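Local coordinates for protein putative pectin lyase (Geobacillus virus E2, PDB 7CHU) that forms the trimeric tailspike of a deep-sea thermophilic bacteriophage and probably binds or degrades host surface polysaccharide, at residues Ile98-Ser109 with Ile128-Leu137. Residues are numbered along the deposited sequence; the frame is centred on the assembly and turned at random.
Sequences INSIVSSLNNAS and ITINKSNIRL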
loop_
_atom_site.group_PDB
_atom_site.type_symbol
_atom_site.label_atom_id
_atom_site.label_comp_id
_atom_site.label_asym_id
_atom_site.label_seq_id
_atom_site.Cartn_x
_atom_site.Cartn_y
_atom_site.Cartn_z
ATOM N N ILE A 98 -30.437 0.135 -16.226
ATOM C CA ILE A 98 -29.159 -0.202 -16.850
ATOM C C ILE A 98 -29.283 -0.206 -18.375
ATOM O O ILE A 98 -28.415 0.317 -19.084
ATOM C CB ILE A 98 -28.676 -1.571 -16.325
ATOM C CG1 ILE A 98 -28.184 -1.464 -14.879
ATOM C CG2 ILE A 98 -27.622 -2.171 -17.247
ATOM C CD1 ILE A 98 -28.122 -2.777 -14.201
ATOM N N ASN A 99 -30.358 -0.803 -18.903
ATOM C CA ASN A 99 -30.553 -0.853 -20.358
ATOM C C ASN A 99 -30.718 0.523 -20.980
ATOM O O ASN A 99 -30.427 0.684 -22.172
ATOM C CB ASN A 99 -31.769 -1.705 -20.712
ATOM C CG ASN A 99 -31.517 -3.178 -20.500
ATOM O OD1 ASN A 99 -30.375 -3.597 -20.308
ATOM N ND2 ASN A 99 -32.578 -3.972 -20.525
ATOM N N SER A 100 -31.142 1.523 -20.200
ATOM C CA SER A 100 -31.310 2.870 -20.737
ATOM C C SER A 100 -29.987 3.575 -20.954
ATOM O O SER A 100 -29.977 4.637 -21.577
ATOM C CB SER A 100 -32.189 3.716 -19.815
ATOM O OG SER A 100 -31.505 4.061 -18.603
ATOM N N ILE A 101 -28.881 3.051 -20.414
ATOM C CA ILE A 101 -27.579 3.630 -20.720
ATOM C C ILE A 101 -27.242 3.361 -22.182
ATOM O O ILE A 101 -27.299 2.219 -22.664
ATOM C CB ILE A 101 -26.484 3.066 -19.796
ATOM C CG1 ILE A 101 -26.772 3.421 -18.341
ATOM C CG2 ILE A 101 -25.122 3.615 -20.214
ATOM C CD1 ILE A 101 -26.478 4.833 -18.007
ATOM N N VAL A 102 -26.874 4.418 -22.888
ATOM C CA VAL A 102 -26.474 4.338 -24.280
ATOM C C VAL A 102 -24.975 4.056 -24.318
ATOM O O VAL A 102 -24.173 4.907 -23.932
ATOM C CB VAL A 102 -26.827 5.637 -25.010
ATOM C CG1 VAL A 102 -26.398 5.561 -26.457
ATOM C CG2 VAL A 102 -28.336 5.881 -24.923
ATOM N N SER A 103 -24.587 2.858 -24.762
ATOM C CA SER A 103 -23.163 2.558 -24.831
ATOM C C SER A 103 -22.928 1.441 -25.839
ATOM O O SER A 103 -23.837 1.004 -26.540
ATOM C CB SER A 103 -22.608 2.186 -23.451
ATOM O OG SER A 103 -21.219 1.957 -23.558
ATOM N N SER A 104 -21.679 1.007 -25.933
ATOM C CA SER A 104 -21.314 -0.104 -26.804
ATOM C C SER A 104 -20.145 -0.859 -26.167
ATOM O O SER A 104 -19.977 -0.813 -24.941
ATOM C CB SER A 104 -20.980 0.398 -28.213
ATOM O OG SER A 104 -19.977 1.406 -28.177
ATOM N N LEU A 105 -19.335 -1.556 -26.962
ATOM C CA LEU A 105 -18.335 -2.458 -26.400
ATOM C C LEU A 105 -16.919 -1.967 -26.663
ATOM O O LEU A 105 -16.686 -1.003 -27.401
ATOM C CB LEU A 105 -18.503 -3.879 -26.944
ATOM C CG LEU A 105 -19.766 -4.584 -26.470
ATOM C CD1 LEU A 105 -20.370 -5.332 -27.636
ATOM C CD2 LEU A 105 -19.456 -5.518 -25.331
ATOM N N ASN A 106 -15.969 -2.674 -26.053
ATOM C CA ASN A 106 -14.540 -2.293 -26.030
ATOM C C ASN A 106 -14.461 -0.899 -25.385
ATOM O O ASN A 106 -15.208 -0.625 -24.433
ATOM C CB ASN A 106 -13.946 -2.407 -27.432
ATOM C CG ASN A 106 -13.566 -3.860 -27.818
ATOM O OD1 ASN A 106 -13.416 -4.749 -26.965
ATOM N ND2 ASN A 106 -13.443 -4.100 -29.127
ATOM N N ASN A 107 -13.597 -0.006 -25.882
ATOM C CA ASN A 107 -13.370 1.293 -25.242
ATOM C C ASN A 107 -14.660 2.097 -25.115
ATOM O O ASN A 107 -14.938 2.666 -24.054
ATOM C CB ASN A 107 -12.330 2.085 -26.030
ATOM C CG ASN A 107 -10.910 1.796 -25.583
ATOM O OD1 ASN A 107 -10.064 2.691 -25.584
ATOM N ND2 ASN A 107 -10.638 0.549 -25.184
ATOM N N ALA A 108 -15.460 2.156 -26.197
ATOM C CA ALA A 108 -16.746 2.869 -26.241
ATOM C C ALA A 108 -16.618 4.317 -25.770
ATOM O O ALA A 108 -17.426 4.810 -24.980
ATOM C CB ALA A 108 -17.819 2.142 -25.434
ATOM N N SER A 109 -15.606 5.008 -26.298
ATOM C CA SER A 109 -15.250 6.335 -25.802
ATOM C C SER A 109 -16.414 7.306 -25.950
ATOM O O SER A 109 -17.086 7.351 -26.984
ATOM C CB SER A 109 -14.028 6.860 -26.557
ATOM O OG SER A 109 -14.053 8.264 -26.651
ATOM N N ILE A 128 -29.365 -9.914 -13.189
ATOM C CA ILE A 128 -29.305 -8.598 -13.823
ATOM C C ILE A 128 -28.007 -8.507 -14.609
ATOM O O ILE A 128 -26.927 -8.738 -14.056
ATOM C CB ILE A 128 -29.407 -7.472 -12.778
ATOM C CG1 ILE A 128 -30.825 -7.442 -12.178
ATOM C CG2 ILE A 128 -29.062 -6.117 -13.413
ATOM C CD1 ILE A 128 -30.932 -6.596 -10.922
ATOM N N THR A 129 -28.098 -8.137 -15.882
ATOM C CA THR A 129 -26.956 -8.211 -16.777
ATOM C C THR A 129 -26.485 -6.817 -17.172
ATOM O O THR A 129 -27.290 -5.925 -17.456
ATOM C CB THR A 129 -27.301 -9.034 -18.029
ATOM O OG1 THR A 129 -28.361 -8.390 -18.751
ATOM C CG2 THR A 129 -27.748 -10.448 -17.644
ATOM N N ILE A 130 -25.170 -6.650 -17.196
ATOM C CA ILE A 130 -24.503 -5.447 -17.662
ATOM C C ILE A 130 -23.638 -5.892 -18.838
ATOM O O ILE A 130 -22.621 -6.579 -18.644
ATOM C CB ILE A 130 -23.651 -4.798 -16.557
ATOM C CG1 ILE A 130 -24.518 -4.389 -15.362
ATOM C CG2 ILE A 130 -22.964 -3.534 -17.095
ATOM C CD1 ILE A 130 -24.779 -5.465 -14.334
ATOM N N ASN A 131 -24.051 -5.551 -20.058
ATOM C CA ASN A 131 -23.390 -6.070 -21.254
ATOM C C ASN A 131 -22.704 -4.985 -22.070
ATOM O O ASN A 131 -22.270 -5.256 -23.197
ATOM C CB ASN A 131 -24.374 -6.802 -22.179
ATOM C CG ASN A 131 -25.149 -7.899 -21.489
ATOM O OD1 ASN A 131 -26.362 -7.937 -21.604
ATOM N ND2 ASN A 131 -24.456 -8.821 -20.797
ATOM N N LYS A 132 -22.624 -3.771 -21.569
ATOM C CA LYS A 132 -22.025 -2.681 -22.325
ATOM C C LYS A 132 -20.954 -1.998 -21.487
ATOM O O LYS A 132 -21.028 -1.994 -20.258
ATOM C CB LYS A 132 -23.092 -1.675 -22.764
ATOM C CG LYS A 132 -24.070 -2.274 -23.777
ATOM C CD LYS A 132 -25.082 -1.250 -24.246
ATOM C CE LYS A 132 -26.084 -1.892 -25.195
ATOM N NZ LYS A 132 -27.124 -0.917 -25.631
ATOM N N SER A 133 -19.960 -1.424 -22.168
ATOM C CA SER A 133 -18.821 -0.798 -21.513
ATOM C C SER A 133 -19.213 0.518 -20.834
ATOM O O SER A 133 -20.232 1.144 -21.159
ATOM C CB SER A 133 -17.702 -0.515 -22.521
ATOM O OG SER A 133 -17.074 -1.714 -22.923
ATOM N N ASN A 134 -18.368 0.935 -19.887
ATOM C CA ASN A 134 -18.444 2.243 -19.228
ATOM C C ASN A 134 -19.670 2.378 -18.344
ATOM O O ASN A 134 -20.220 3.469 -18.191
ATOM C CB ASN A 134 -18.396 3.386 -20.251
ATOM C CG ASN A 134 -17.146 3.332 -21.092
ATOM O OD1 ASN A 134 -16.104 2.922 -20.608
ATOM N ND2 ASN A 134 -17.238 3.728 -22.338
ATOM N N ILE A 135 -20.132 1.287 -17.751
ATOM C CA ILE A 135 -21.289 1.343 -16.866
ATOM C C ILE A 135 -20.792 1.123 -15.442
ATOM O O ILE A 135 -20.104 0.133 -15.163
ATOM C CB ILE A 135 -22.360 0.312 -17.259
ATOM C CG1 ILE A 135 -23.003 0.699 -18.599
ATOM C CG2 ILE A 135 -23.449 0.227 -16.174
ATOM C CD1 ILE A 135 -24.243 -0.177 -18.991
ATOM N N ARG A 136 -21.126 2.048 -14.543
ATOM C CA ARG A 136 -20.784 1.925 -13.134
ATOM C C ARG A 136 -22.066 1.875 -12.317
ATOM O O ARG A 136 -22.942 2.728 -12.493
ATOM C CB ARG A 136 -19.920 3.097 -12.676
ATOM C CG ARG A 136 -18.444 2.920 -12.943
ATOM C CD ARG A 136 -17.672 3.998 -12.212
ATOM N NE ARG A 136 -17.928 5.307 -12.794
ATOM C CZ ARG A 136 -18.034 6.437 -12.100
ATOM N NH1 ARG A 136 -17.921 6.435 -10.778
ATOM N NH2 ARG A 136 -18.265 7.578 -12.735
ATOM N N LEU A 137 -22.168 0.887 -11.427
ATOM C CA LEU A 137 -23.286 0.767 -10.492
ATOM C C LEU A 137 -22.867 1.367 -9.146
ATOM O O LEU A 137 -21.977 0.843 -8.470
ATOM C CB LEU A 137 -23.709 -0.686 -10.321
ATOM C CG LEU A 137 -23.930 -1.553 -11.570
ATOM C CD1 LEU A 137 -24.327 -2.994 -11.192
ATOM C CD2 LEU A 137 -24.968 -0.927 -12.518
HETATM O O HOH W 1 -28.819 -6.173 -20.442
HETATM O O HOH W 2 -26.770 1.393 -26.252
#
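I98, on helix 91-99, covers the start of a right-handed parallel beta-helix of the pectate lyase-like type. I98 CD1 meets I128 CG2 at 3.6 Å. I98 CG1 lies 4.0 Å from L137 CD2, and the two side chains cross at about a right angle. I98 thus packs on the apolar interior of the first coils, formed by I128, I130 and L137. A water links N99 OD1, N131 OD1 and T129 OG1. I101 continues the apolar patch. It slides past I135 in the opposite direction, and I101 CG2 lies 3.9 Å from I135 CG1.

The chain then runs along the turn between strands 128-130 and 135-139. S103 OG stands anti to its own N (chi1 -178°) and donates to S133 O at 2.7 Å, tilted from the carbonyl plane. The extended K132 side chain lies alongside S103 O. S104 O accepts a nearly straight bond from S133 N. L105 CD2 rests against N131 O. S133 OG donates in plane to a lone pair of N106 O at 2.6 Å and accepts from C170 N, so two hydrogen bonds hold this buried hydroxyl. N107 O also takes a bond from S143 OG of the second subunit. N134 ND2 donates to a lone pair of N107 O in the carbonyl plane, at 3.1 Å, with N107 O 18° out of the N134 amide plane.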